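Long-range contacts in probable L,D-transpeptidase 3 (Mycobacterium tuberculosis, PDB 6D4K), which is probably an L,D-transpeptidase of peptidoglycan metabolism, unable to make 3->3 cross-links from tetrapeptide stems but possibly anchoring proteins to the cell wall: residues P95-V100 with T113-V118; A73-F78 with V89-W94; P33-V38 with S108-T113; L177-S182 with W246-V251; V171-V176 with P256-E261. All blocks are in the same frame, centred on the assembly; numbering follows the deposited sequence.

Interaction 1. Residues P95-V100 with T113-V118; sequences PAHSTV and TGPAVV
Thr-113 points its side chain into the turn made by Pro-95 to Ser-98, and following it outward accounts for most of the contact. CB lies 3.5 Å from Pro-95 O, near enough for both branches to reach the turn. OG1 sits between the backbone N and the carbonyl carbon (chi1 53°), and from there it donates to Pro-95 O at 2.6 Å, in the carbonyl plane on a lone pair, and accepts from Ser-98 N at 3.0 Å. The methyl CG2 lies 3.7 Å from Pro-95 O and also meets Val-100 CG2 at 4.3 Å and the side chain of Trp-94. A threonine suits the place because one hydroxyl can close both ends of the turn while the methyl meets hydrophobic neighbours.

The backbones add two bonds: Thr-113 N gives to Ser-98 O, and His-97 N gives to Gly-114 O at 2.9 Å. The His-97 ring lies with one face over the Gly-114–Pro-115 peptide, and its CE1 comes 3.6 Å from Pro-115 CB; NE2 is held by Asp-133, which also takes the amide of Ala-116. Beside it Ala-96 CB is small enough to rest 4.1 Å from Ala-116 CB.

With its hydroxyl both giving and accepting, buried Thr-113 satisfies polar backbone atoms of the turn, so the chain is pinned by directed bonds as it leaves strand 107-113 for strand 117-122.

Interaction 2. Residues A73-F78 with V89-W94; sequences AMTGKF and VPDRFW
Residues 76-78 and 89-90 pair as antiparallel strands of a beta hairpin, with Lys-77 and Val-89 a hydrogen-bonded pair and Gly-76 opposite Pro-90 a non-hydrogen-bonded one. Beyond the strands Asp-91 N continues the ladder to Thr-75 O in a nearly straight bond (171° at the hydrogen). Gly-76 CA passes only 3.1 Å from Val-89 O, where a side chain would collide with that oxygen.

Asp-91 gathers the polar side. Its OD2 accepts from Thr-75 OG1 at 2.6 Å, on the anti side of the carboxylate, and its OD1 forms a salt bridge with Lys-77 NZ at 2.8 Å, the amine coming from above the carboxylate plane. The lysine is extended until its last torsion (chi4 68°), which folds the amine back over the acid. One water links Gly-76 O to OD2, and another joins Thr-75 OG1 to Arg-92 NH1.

Met-74 fills the other side. Its flexible, bent chain slides past Arg-92 in the opposite direction, setting SD over the centre of the guanidinium face, 3.7 Å from Arg-92 CZ. The guanidinium is turned so that NH2 donates to Ala-73 O in its own plane at 2.9 Å. Met-74 CG packs on Pro-90 CB at 3.7 Å, CE lies over the rim of the Trp-94 ring, and SD stands farther off above its face, 5.2 Å from the centroid of the six-membered ring, in a distant Met-aromatic contact.

Strand 76-80 is the outermost of its four-stranded sheet; Trp-88 of strand 85-90 touches both Met-74 and Trp-94, and Trp-94 meets Phe-111 of the neighbouring sheet edge to face.

Interaction 3. Residues P33-V38 with S108-T113; sequences PTRGQV and SSDFKT. With CA (calcium ion), chain B.
Pro-33 and Phe-111 pack where a type II beta turn, Thr-34 to Gln-37, docks against strand 107-113 in the Ig-like domain; beyond the turn Val-38 and Lys-112 form a parallel bridge.

Backbone bonds fix the register. Gly-36 N donates to Asp-110 O at 2.9 Å and Lys-112 N to Gln-37 O at 2.8 Å. Glycine suits position 36 because the turn needs positive phi (80°) there.

The apolar part is a CH-pi contact: Pro-33 CG stands over the centre of the Phe-111 ring, 3.8 Å from its centroid. The ring takes the position between backbone N and carbonyl carbon (chi1 64°), which lays its face beneath the proline, with Gln-37 O at its edge. The compact, rigid proline ring, preceded by a cis peptide bond, presents CG to that face, and Trp-94 meets the phenylalanine ring edge to face.

Polar side chains hold the exposed side. Arg-35 reaches along the strand and NH2 donates to Ser-108 O at 3.0 Å, with Ser-109 OG over one guanidinium face. Gln-37 OE1 accepts from Thr-34 N, bracing the turn, and a water bridges Pro-33 O to Ser-109 OG.

The calcium ion ties this edge to the catalytic domain, since Asp-252 binds it too: four waters also coordinate it, Gln-37 NE2 donates to one of them, and Val-38 O binds the metal at 2.3 Å.

Interaction 4. Residues L177-S182 with W246-V251; sequences LSKERS and WYYNAV
Lys-179 lies across the face of the Tyr-248 ring and drives its amine into the C-terminal end of helix 241-250, forming the close-packed part of the contact. Its CB is 3.6 Å from Tyr-248 CE2. A bend in the middle of the chain (chi3 57°) brings CE over the ring face toward the rim, 3.9 Å from the centroid in a CH-pi contact, and from there NZ reaches the carbonyls at the helix end. It donates to Tyr-248 O at 2.8 Å and to Val-251 O at 2.8 Å, each bond lying close to the line of its carbonyl. The amine remains over the ring, 4.8 Å from the centroid, in a cation-pi arrangement. Farther back along the chain, Lys-179 CD meets Val-251 CG1 at 4.0 Å. A lysine suits this place because its methylenes can follow a ring while its charge reaches carbonyls.

The other side is looser and more exposed. Arg-181 CG approaches Tyr-248 OH at 3.6 Å, and its guanidinium, steeply inclined to the ring, is engaged by Asp-205 in a salt bridge and by Tyr-206 in a cation-pi contact. Glu-180 turns its side chain away from the helix, and only its backbone comes near the tyrosine, with N at the ring edge. Tyr-206 also meets Tyr-248 edge to face.

Two carbonyl oxygens at the helix end therefore share one ammonium group, whose charge would be expected to offset the negative end of the helix dipole. Strand and helix are thus joined largely by one lysine that combines two hydrogen bonds, its charge and contact with the ring face.

Interaction 5. Residues V171-V176 with P256-E261; sequences VGSYTV and PVIVQE
Val-171 opens the contact by setting CG1 3.4 Å from Val-259 O, while CG2 lies against the carboxylate end of Glu-261, whose bent chain brings OE2 back to it.

Gly-172 follows, in a hydrogen-bonded pair with Val-259: its N donates to Val-259 O at 3.0 Å and its O accepts from Val-259 N at 2.9 Å. Its phi of 158° would jam a CB against the preceding carbonyl, so glycine is the natural residue.

Ser-173 pairs with Ile-258 without hydrogen bonds, and the two side chains share a face with Thr-175 and Pro-256. The small polar serine fits this exposed position.

Tyr-174 turns to the other face. Its N donates to Val-257 O at 2.8 Å, and its O accepts from Val-257 N. With CG anti to the carbonyl carbon (chi1 -55°), the ring presents its edge to the other strand: CE2 meets Val-259 CG2 at 3.7 Å. OH is bound to Pro-170 O.

Thr-175 stands opposite Pro-256, whose lack of an N-H takes no bond from this pair, since in a non-hydrogen-bonded pair the amides point away from each other. Val-176 closes the walk, its CG2 4.1 Å from Val-257 CG2 in the buried layer.

In the catalytic domain this antiparallel pair is a central step of the large mixed sheet: strand 117-122 runs parallel to 256-260 on its other side, strand 207-209 flanks 172-180, and Tyr-247 of helix 241-250 packs on Val-176 and Val-257.

Interactions 2 and 3 belong to the Ig-like domain, 4 and 5 to the catalytic domain, and interaction 1 lies at the passage between them. Interactions 1 and 3 share Thr-113 and the same sheet, and Trp-94 of interaction 2 packs against both. Interactions 4 and 5 use the same strand, 172-180, and Tyr-247 links them. Interactions 1, 2, 3 and 5 are all partly buried; only 4 is a surface contact, built on one lysine, whereas 5 is a ladder of backbone bonds with valines on one face. Salt bridge and waters mark the exposed side of interaction 2; calcium marks that of 3. Phe-93 of the 89-94 segment touches Pro-256, joining the two domains.

Interaction 1. Residues P95-V100 with T113-V118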
# COMPACT_ATOMS: atom_id res chain seq x y z
N PRO A 95 1.26 9.05 14.24
CA PRO A 95 0.18 10.05 14.35
C PRO A 95 0.10 10.85 13.06
O PRO A 95 1.12 11.17 12.44
CB PRO A 95 0.62 10.93 15.53
CG PRO A 95 2.11 10.79 15.58
CD PRO A 95 2.43 9.40 15.08
N ALA A 96 -1.14 11.14 12.65
CA ALA A 96 -1.39 11.94 11.46
C ALA A 96 -1.09 13.41 11.72
O ALA A 96 -1.04 13.87 12.87
CB ALA A 96 -2.85 11.80 11.03
N HIS A 97 -0.89 14.17 10.63
CA HIS A 97 -0.75 15.63 10.70
C HIS A 97 0.34 16.06 11.68
O HIS A 97 0.21 17.06 12.38
CB HIS A 97 -2.08 16.29 11.06
CG HIS A 97 -3.20 15.92 10.14
ND1 HIS A 97 -3.28 16.39 8.85
CD2 HIS A 97 -4.30 15.15 10.33
CE1 HIS A 97 -4.37 15.92 8.27
NE2 HIS A 97 -5.01 15.17 9.15
N SER A 98 1.43 15.30 11.72
CA SER A 98 2.44 15.50 12.74
C SER A 98 3.83 15.61 12.12
O SER A 98 4.05 15.23 10.97
CB SER A 98 2.46 14.33 13.73
OG SER A 98 1.23 14.23 14.41
N THR A 99 4.77 16.09 12.93
CA THR A 99 6.19 15.99 12.64
C THR A 99 6.75 14.87 13.49
O THR A 99 6.63 14.90 14.72
CB THR A 99 6.90 17.31 12.94
OG1 THR A 99 6.37 18.34 12.10
CG2 THR A 99 8.39 17.19 12.70
N VAL A 100 7.33 13.86 12.85
CA VAL A 100 7.96 12.74 13.54
C VAL A 100 9.46 12.99 13.53
O VAL A 100 10.05 13.19 12.46
CB VAL A 100 7.63 11.40 12.86
CG1 VAL A 100 8.36 10.26 13.56
CG2 VAL A 100 6.12 11.14 12.87
N THR A 113 3.78 13.69 8.59
CA THR A 113 2.70 12.84 8.15
C THR A 113 1.51 13.70 7.72
O THR A 113 1.24 14.74 8.33
CB THR A 113 2.26 11.88 9.26
OG1 THR A 113 1.98 12.62 10.45
CG2 THR A 113 3.37 10.87 9.54
N GLY A 114 0.82 13.26 6.68
CA GLY A 114 -0.43 13.87 6.29
C GLY A 114 -1.59 13.24 7.05
O GLY A 114 -1.42 12.73 8.17
N PRO A 115 -2.78 13.26 6.46
CA PRO A 115 -3.93 12.60 7.10
C PRO A 115 -3.75 11.08 7.10
O PRO A 115 -3.03 10.51 6.27
CB PRO A 115 -5.11 13.00 6.21
CG PRO A 115 -4.48 13.25 4.86
CD PRO A 115 -3.12 13.81 5.13
N ALA A 116 -4.43 10.43 8.04
CA ALA A 116 -4.45 8.97 8.08
C ALA A 116 -5.49 8.50 7.08
O ALA A 116 -6.69 8.56 7.35
CB ALA A 116 -4.75 8.46 9.48
N VAL A 117 -5.05 8.06 5.92
CA VAL A 117 -5.98 7.60 4.89
C VAL A 117 -5.84 6.09 4.87
O VAL A 117 -4.83 5.55 4.39
CB VAL A 117 -5.69 8.23 3.52
CG1 VAL A 117 -6.68 7.71 2.47
CG2 VAL A 117 -5.70 9.76 3.62
N VAL A 118 -6.83 5.41 5.45
CA VAL A 118 -6.78 3.97 5.69
C VAL A 118 -7.81 3.30 4.81
O VAL A 118 -8.97 3.71 4.78
CB VAL A 118 -7.07 3.65 7.17
CG1 VAL A 118 -7.01 2.15 7.42
CG2 VAL A 118 -6.13 4.41 8.11

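Interaction 2. Residues A73-F78 with V89-W94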
# COMPACT_ATOMS: atom_id res chain seq x y z
N ALA A 73 7.77 7.78 20.55
CA ALA A 73 8.36 6.45 20.54
C ALA A 73 7.46 5.48 19.78
O ALA A 73 6.23 5.59 19.81
CB ALA A 73 8.54 5.96 21.98
N MET A 74 8.08 4.53 19.09
CA MET A 74 7.39 3.56 18.25
C MET A 74 8.22 2.29 18.25
O MET A 74 9.45 2.37 18.11
CB MET A 74 7.27 4.11 16.82
CG MET A 74 6.65 3.13 15.81
SD MET A 74 4.91 2.77 16.10
CE MET A 74 4.18 4.31 15.55
N THR A 75 7.57 1.15 18.43
CA THR A 75 8.21 -0.14 18.22
C THR A 75 8.04 -0.58 16.76
O THR A 75 7.11 -0.16 16.07
CB THR A 75 7.63 -1.20 19.17
OG1 THR A 75 6.24 -1.37 18.88
CG2 THR A 75 7.82 -0.80 20.64
N GLY A 76 8.96 -1.42 16.29
CA GLY A 76 8.91 -1.89 14.92
C GLY A 76 9.79 -3.11 14.71
O GLY A 76 10.39 -3.65 15.64
N LYS A 77 9.83 -3.55 13.46
CA LYS A 77 10.56 -4.76 13.10
C LYS A 77 11.35 -4.54 11.82
O LYS A 77 10.84 -3.94 10.88
CB LYS A 77 9.59 -5.93 12.89
CG LYS A 77 8.87 -6.39 14.16
CD LYS A 77 7.69 -7.29 13.84
CE LYS A 77 7.02 -7.80 15.11
NZ LYS A 77 6.36 -6.68 15.82
N PHE A 78 12.57 -5.06 11.78
CA PHE A 78 13.42 -4.94 10.60
C PHE A 78 13.12 -6.05 9.60
O PHE A 78 12.94 -7.22 9.97
CB PHE A 78 14.90 -5.02 10.98
CG PHE A 78 15.44 -3.77 11.61
CD1 PHE A 78 15.64 -2.61 10.85
CD2 PHE A 78 15.78 -3.74 12.96
CE1 PHE A 78 16.17 -1.47 11.43
CE2 PHE A 78 16.29 -2.59 13.54
CZ PHE A 78 16.50 -1.46 12.78
N VAL A 89 9.66 -1.53 9.94
CA VAL A 89 8.22 -1.45 9.77
C VAL A 89 7.62 -1.11 11.13
O VAL A 89 7.73 -1.93 12.06
CB VAL A 89 7.66 -2.78 9.25
CG1 VAL A 89 6.14 -2.74 9.16
CG2 VAL A 89 8.31 -3.12 7.90
N PRO A 90 6.99 0.05 11.31
CA PRO A 90 6.39 0.37 12.61
C PRO A 90 5.26 -0.58 12.95
O PRO A 90 4.48 -0.98 12.09
CB PRO A 90 5.88 1.80 12.44
CG PRO A 90 5.68 1.96 10.95
CD PRO A 90 6.77 1.11 10.31
N ASP A 91 5.16 -0.92 14.24
CA ASP A 91 4.11 -1.83 14.67
C ASP A 91 2.74 -1.15 14.71
O ASP A 91 1.71 -1.84 14.75
CB ASP A 91 4.41 -2.31 16.08
CG ASP A 91 5.56 -3.29 16.16
OD1 ASP A 91 5.85 -4.00 15.17
OD2 ASP A 91 6.15 -3.40 17.26
N ARG A 92 2.71 0.18 14.74
CA ARG A 92 1.49 0.97 14.83
C ARG A 92 1.59 2.07 13.79
O ARG A 92 2.66 2.28 13.21
CB ARG A 92 1.33 1.58 16.24
CG ARG A 92 1.77 0.67 17.40
CD ARG A 92 1.54 1.35 18.73
NE ARG A 92 2.14 2.68 18.80
CZ ARG A 92 3.30 2.96 19.38
NH1 ARG A 92 4.02 2.02 19.98
NH2 ARG A 92 3.74 4.22 19.38
N PHE A 93 0.50 2.78 13.56
CA PHE A 93 0.53 3.92 12.67
C PHE A 93 1.15 5.12 13.37
O PHE A 93 0.92 5.35 14.56
CB PHE A 93 -0.89 4.30 12.23
CG PHE A 93 -1.62 3.21 11.50
CD1 PHE A 93 -0.93 2.18 10.88
CD2 PHE A 93 -3.01 3.21 11.44
CE1 PHE A 93 -1.61 1.17 10.22
CE2 PHE A 93 -3.69 2.20 10.77
CZ PHE A 93 -2.99 1.18 10.17
N TRP A 94 1.94 5.90 12.62
CA TRP A 94 2.38 7.20 13.09
C TRP A 94 1.16 8.08 13.34
O TRP A 94 0.14 7.92 12.66
CB TRP A 94 3.24 7.87 12.01
CG TRP A 94 4.44 7.10 11.59
CD1 TRP A 94 4.66 6.56 10.35
CD2 TRP A 94 5.60 6.81 12.37
NE1 TRP A 94 5.88 5.92 10.33
CE2 TRP A 94 6.49 6.08 11.54
CE3 TRP A 94 5.99 7.11 13.68
CZ2 TRP A 94 7.72 5.61 12.00
CZ3 TRP A 94 7.21 6.65 14.14
CH2 TRP A 94 8.08 5.92 13.29
O HOH W 1 3.78 -0.69 20.14
O HOH W 2 8.48 -4.74 17.61

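Interaction 3. Residues P33-V38 with S108-T113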
# COMPACT_ATOMS: atom_id res chain seq x y z
N PRO A 33 11.86 8.02 5.36
CA PRO A 33 11.54 9.25 4.63
C PRO A 33 12.71 10.26 4.59
O PRO A 33 13.53 10.29 5.53
CB PRO A 33 10.37 9.83 5.44
CG PRO A 33 9.72 8.67 6.03
CD PRO A 33 10.86 7.75 6.41
N THR A 34 12.81 11.04 3.51
CA THR A 34 13.79 12.11 3.46
C THR A 34 13.42 13.21 4.45
O THR A 34 12.28 13.30 4.93
CB THR A 34 13.92 12.70 2.04
OG1 THR A 34 12.71 13.37 1.66
CG2 THR A 34 14.23 11.61 1.01
N ARG A 35 14.38 14.09 4.73
CA ARG A 35 14.14 15.16 5.70
C ARG A 35 12.99 16.05 5.22
O ARG A 35 13.05 16.62 4.12
CB ARG A 35 15.40 15.98 5.91
CG ARG A 35 15.28 16.99 7.04
CD ARG A 35 16.54 17.83 7.20
NE ARG A 35 17.72 17.01 7.45
CZ ARG A 35 18.13 16.61 8.65
NH1 ARG A 35 17.45 16.97 9.74
NH2 ARG A 35 19.21 15.86 8.77
N GLY A 36 11.95 16.15 6.04
CA GLY A 36 10.82 17.00 5.73
C GLY A 36 9.82 16.41 4.76
O GLY A 36 8.87 17.10 4.38
N GLN A 37 10.00 15.16 4.34
CA GLN A 37 9.06 14.52 3.43
C GLN A 37 7.70 14.36 4.11
O GLN A 37 7.62 14.13 5.32
CB GLN A 37 9.60 13.14 3.04
CG GLN A 37 8.86 12.51 1.84
CD GLN A 37 9.37 11.12 1.48
OE1 GLN A 37 10.43 10.69 1.93
NE2 GLN A 37 8.61 10.42 0.65
N VAL A 38 6.64 14.51 3.31
CA VAL A 38 5.27 14.27 3.76
C VAL A 38 4.86 12.87 3.33
O VAL A 38 4.86 12.56 2.12
CB VAL A 38 4.30 15.31 3.18
CG1 VAL A 38 2.88 15.02 3.67
CG2 VAL A 38 4.74 16.72 3.57
N SER A 108 20.29 12.18 12.70
CA SER A 108 19.04 12.80 13.13
C SER A 108 18.31 13.38 11.92
O SER A 108 18.92 14.01 11.06
CB SER A 108 19.31 13.91 14.15
OG SER A 108 19.91 13.37 15.32
N SER A 109 17.01 13.15 11.88
CA SER A 109 16.17 13.60 10.78
C SER A 109 14.77 13.85 11.31
O SER A 109 14.48 13.66 12.50
CB SER A 109 16.15 12.55 9.66
OG SER A 109 15.71 13.11 8.43
N ASP A 110 13.90 14.26 10.41
CA ASP A 110 12.48 14.35 10.73
C ASP A 110 11.69 14.25 9.45
O ASP A 110 12.21 14.45 8.35
CB ASP A 110 12.13 15.62 11.53
CG ASP A 110 12.39 16.92 10.76
OD1 ASP A 110 12.12 17.00 9.54
OD2 ASP A 110 12.85 17.88 11.40
N PHE A 111 10.41 13.96 9.60
CA PHE A 111 9.51 13.91 8.47
C PHE A 111 8.14 14.31 8.97
O PHE A 111 7.93 14.47 10.16
CB PHE A 111 9.55 12.56 7.75
CG PHE A 111 9.08 11.40 8.58
CD1 PHE A 111 7.73 11.05 8.60
CD2 PHE A 111 9.98 10.64 9.32
CE1 PHE A 111 7.28 9.95 9.32
CE2 PHE A 111 9.54 9.54 10.07
CZ PHE A 111 8.18 9.20 10.06
N LYS A 112 7.21 14.47 8.05
CA LYS A 112 5.86 14.89 8.36
C LYS A 112 4.88 13.85 7.86
O LYS A 112 5.09 13.21 6.83
CB LYS A 112 5.53 16.24 7.72
CG LYS A 112 6.47 17.33 8.24
CD LYS A 112 5.76 18.63 8.56
CE LYS A 112 6.62 19.83 8.23
NZ LYS A 112 8.00 19.70 8.78
N THR A 113 3.78 13.69 8.59
CA THR A 113 2.70 12.84 8.15
C THR A 113 1.51 13.70 7.72
O THR A 113 1.24 14.74 8.33
CB THR A 113 2.26 11.88 9.26
OG1 THR A 113 1.98 12.62 10.45
CG2 THR A 113 3.37 10.87 9.54
CA CA B . 4.05 11.71 0.10
O HOH W 3 13.45 11.83 7.88
O HOH W 4 16.43 11.18 5.81
O HOH W 5 6.29 12.31 -0.46
O HOH W 6 4.29 10.99 -2.26
O HOH W 7 4.85 9.60 0.69
O HOH W 8 3.26 13.70 -0.56

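Interaction 4. Residues L177-S182 with W246-V251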
# COMPACT_ATOMS: atom_id res chain seq x y z
N LEU A 177 2.97 1.56 -1.66
CA LEU A 177 4.35 1.67 -2.13
C LEU A 177 4.52 2.68 -3.25
O LEU A 177 5.59 3.28 -3.37
CB LEU A 177 4.86 0.31 -2.63
CG LEU A 177 4.83 -0.82 -1.61
CD1 LEU A 177 5.27 -2.14 -2.24
CD2 LEU A 177 5.69 -0.50 -0.40
N SER A 178 3.51 2.85 -4.09
CA SER A 178 3.59 3.79 -5.20
C SER A 178 2.19 4.04 -5.73
O SER A 178 1.25 3.28 -5.44
CB SER A 178 4.50 3.26 -6.32
OG SER A 178 3.93 2.13 -6.96
N LYS A 179 2.06 5.11 -6.52
CA LYS A 179 0.84 5.53 -7.20
C LYS A 179 1.23 5.83 -8.64
O LYS A 179 2.19 6.57 -8.87
CB LYS A 179 0.24 6.82 -6.57
CG LYS A 179 -0.62 6.64 -5.33
CD LYS A 179 -0.72 7.94 -4.56
CE LYS A 179 -1.29 9.09 -5.38
NZ LYS A 179 -1.89 10.09 -4.45
N GLU A 180 0.45 5.32 -9.59
CA GLU A 180 0.77 5.53 -11.00
C GLU A 180 -0.51 5.58 -11.82
O GLU A 180 -1.52 4.98 -11.47
CB GLU A 180 1.67 4.41 -11.52
CG GLU A 180 2.94 4.93 -12.15
CD GLU A 180 3.72 3.85 -12.86
OE1 GLU A 180 4.20 4.13 -13.98
OE2 GLU A 180 3.85 2.74 -12.31
N ARG A 181 -0.44 6.28 -12.95
CA ARG A 181 -1.53 6.38 -13.91
C ARG A 181 -1.21 5.58 -15.17
O ARG A 181 -0.05 5.44 -15.56
CB ARG A 181 -1.76 7.84 -14.32
CG ARG A 181 -2.10 8.76 -13.17
CD ARG A 181 -3.51 8.51 -12.67
NE ARG A 181 -4.49 8.51 -13.76
CZ ARG A 181 -5.13 9.59 -14.19
NH1 ARG A 181 -4.89 10.77 -13.64
NH2 ARG A 181 -6.00 9.49 -15.19
N SER A 182 -2.27 5.07 -15.80
CA SER A 182 -2.20 4.43 -17.11
C SER A 182 -1.06 3.41 -17.19
O SER A 182 -0.30 3.35 -18.16
CB SER A 182 -2.12 5.46 -18.24
OG SER A 182 -3.29 6.25 -18.28
N TRP A 246 -10.99 8.64 -6.61
CA TRP A 246 -11.11 9.35 -5.33
C TRP A 246 -10.12 8.80 -4.32
O TRP A 246 -9.40 9.57 -3.66
CB TRP A 246 -12.55 9.21 -4.83
CG TRP A 246 -12.85 10.06 -3.67
CD1 TRP A 246 -13.35 11.33 -3.69
CD2 TRP A 246 -12.65 9.73 -2.30
NE1 TRP A 246 -13.49 11.80 -2.41
CE2 TRP A 246 -13.06 10.84 -1.54
CE3 TRP A 246 -12.18 8.59 -1.63
CZ2 TRP A 246 -13.00 10.86 -0.14
CZ3 TRP A 246 -12.11 8.61 -0.25
CH2 TRP A 246 -12.52 9.73 0.47
N TYR A 247 -10.02 7.48 -4.19
CA TYR A 247 -9.05 6.89 -3.27
C TYR A 247 -7.62 7.24 -3.67
O TYR A 247 -6.80 7.61 -2.82
CB TYR A 247 -9.24 5.37 -3.22
CG TYR A 247 -8.17 4.69 -2.41
CD1 TYR A 247 -7.30 3.78 -3.00
CD2 TYR A 247 -8.04 4.94 -1.05
CE1 TYR A 247 -6.33 3.14 -2.26
CE2 TYR A 247 -7.07 4.31 -0.30
CZ TYR A 247 -6.22 3.40 -0.91
OH TYR A 247 -5.23 2.77 -0.17
N TYR A 248 -7.29 7.09 -4.95
CA TYR A 248 -5.97 7.43 -5.47
C TYR A 248 -5.61 8.87 -5.11
O TYR A 248 -4.51 9.16 -4.64
CB TYR A 248 -5.96 7.24 -6.98
CG TYR A 248 -4.67 7.57 -7.69
CD1 TYR A 248 -4.33 8.88 -8.03
CD2 TYR A 248 -3.80 6.55 -8.08
CE1 TYR A 248 -3.16 9.17 -8.72
CE2 TYR A 248 -2.63 6.83 -8.76
CZ TYR A 248 -2.31 8.14 -9.07
OH TYR A 248 -1.14 8.41 -9.75
N ASN A 249 -6.54 9.80 -5.34
CA ASN A 249 -6.26 11.20 -5.07
C ASN A 249 -6.13 11.49 -3.58
O ASN A 249 -5.45 12.46 -3.21
CB ASN A 249 -7.33 12.09 -5.70
CG ASN A 249 -7.23 12.16 -7.21
OD1 ASN A 249 -6.16 11.94 -7.80
ND2 ASN A 249 -8.33 12.51 -7.86
N ALA A 250 -6.77 10.68 -2.73
CA ALA A 250 -6.72 10.91 -1.29
C ALA A 250 -5.49 10.30 -0.63
O ALA A 250 -4.99 10.85 0.36
CB ALA A 250 -7.98 10.34 -0.64
N VAL A 251 -4.99 9.16 -1.13
CA VAL A 251 -4.02 8.35 -0.41
C VAL A 251 -2.61 8.84 -0.72
O VAL A 251 -2.32 9.46 -1.76
CB VAL A 251 -4.21 6.86 -0.80
CG1 VAL A 251 -3.62 6.58 -2.19
CG2 VAL A 251 -3.62 5.94 0.27

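Interaction 5. Residues V171-V176 with P256-E261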
# COMPACT_ATOMS: atom_id res chain seq x y z
N VAL A 171 -4.55 -12.04 2.88
CA VAL A 171 -4.86 -11.31 4.10
C VAL A 171 -3.57 -10.73 4.67
O VAL A 171 -2.51 -11.36 4.62
CB VAL A 171 -5.54 -12.27 5.10
CG1 VAL A 171 -5.59 -11.66 6.50
CG2 VAL A 171 -6.93 -12.64 4.62
N GLY A 172 -3.65 -9.52 5.21
CA GLY A 172 -2.50 -8.93 5.86
C GLY A 172 -2.59 -7.43 5.95
O GLY A 172 -3.60 -6.81 5.58
N SER A 173 -1.50 -6.84 6.45
CA SER A 173 -1.35 -5.40 6.61
C SER A 173 -0.31 -4.92 5.61
O SER A 173 0.83 -5.41 5.62
CB SER A 173 -0.92 -5.07 8.04
OG SER A 173 -0.95 -3.67 8.28
N TYR A 174 -0.69 -3.99 4.76
CA TYR A 174 0.14 -3.49 3.67
C TYR A 174 0.28 -1.98 3.77
O TYR A 174 -0.44 -1.33 4.53
CB TYR A 174 -0.47 -3.86 2.32
CG TYR A 174 -0.74 -5.33 2.15
CD1 TYR A 174 0.29 -6.20 1.82
CD2 TYR A 174 -2.01 -5.86 2.33
CE1 TYR A 174 0.06 -7.56 1.67
CE2 TYR A 174 -2.25 -7.21 2.18
CZ TYR A 174 -1.21 -8.06 1.85
OH TYR A 174 -1.45 -9.41 1.70
N THR A 175 1.20 -1.43 2.99
CA THR A 175 1.30 0.02 2.88
C THR A 175 1.38 0.38 1.40
O THR A 175 1.85 -0.41 0.57
CB THR A 175 2.50 0.61 3.64
OG1 THR A 175 3.72 0.22 3.00
CG2 THR A 175 2.51 0.16 5.12
N VAL A 176 0.93 1.58 1.08
CA VAL A 176 1.03 2.05 -0.30
C VAL A 176 2.49 2.28 -0.65
O VAL A 176 3.18 3.10 -0.03
CB VAL A 176 0.20 3.33 -0.51
CG1 VAL A 176 0.45 3.90 -1.91
CG2 VAL A 176 -1.27 3.05 -0.27
N PRO A 256 -1.67 3.00 5.09
CA PRO A 256 -1.92 1.57 5.27
C PRO A 256 -3.14 1.08 4.51
O PRO A 256 -4.15 1.77 4.33
CB PRO A 256 -2.17 1.46 6.78
CG PRO A 256 -2.77 2.79 7.16
CD PRO A 256 -2.10 3.80 6.25
N VAL A 257 -3.02 -0.16 4.05
CA VAL A 257 -4.11 -0.90 3.43
C VAL A 257 -4.20 -2.24 4.14
O VAL A 257 -3.20 -2.97 4.22
CB VAL A 257 -3.91 -1.10 1.92
CG1 VAL A 257 -5.00 -2.00 1.34
CG2 VAL A 257 -3.90 0.25 1.23
N ILE A 258 -5.37 -2.55 4.68
CA ILE A 258 -5.59 -3.79 5.41
C ILE A 258 -6.51 -4.68 4.58
O ILE A 258 -7.53 -4.22 4.05
CB ILE A 258 -6.19 -3.51 6.80
CG1 ILE A 258 -5.17 -2.73 7.65
CG2 ILE A 258 -6.58 -4.80 7.49
CD1 ILE A 258 -5.61 -1.34 8.04
N VAL A 259 -6.13 -5.94 4.43
CA VAL A 259 -6.95 -6.95 3.78
C VAL A 259 -7.36 -7.95 4.85
O VAL A 259 -6.50 -8.50 5.56
CB VAL A 259 -6.21 -7.65 2.63
CG1 VAL A 259 -7.06 -8.78 2.06
CG2 VAL A 259 -5.83 -6.64 1.56
N GLN A 260 -8.66 -8.19 4.98
CA GLN A 260 -9.17 -9.11 5.98
C GLN A 260 -10.27 -9.97 5.38
O GLN A 260 -10.88 -9.63 4.36
CB GLN A 260 -9.69 -8.36 7.20
CG GLN A 260 -10.93 -7.56 6.92
CD GLN A 260 -11.25 -6.57 8.03
OE1 GLN A 260 -10.39 -6.26 8.86
NE2 GLN A 260 -12.49 -6.09 8.06
N GLU A 261 -10.50 -11.11 6.02
CA GLU A 261 -11.59 -12.01 5.64
C GLU A 261 -12.93 -11.39 6.01
O GLU A 261 -13.78 -11.18 5.15
CB GLU A 261 -11.43 -13.38 6.31
CG GLU A 261 -10.00 -13.87 6.42
CD GLU A 261 -9.63 -14.85 5.31
OE1 GLU A 261 -10.41 -15.00 4.35
OE2 GLU A 261 -8.56 -15.48 5.40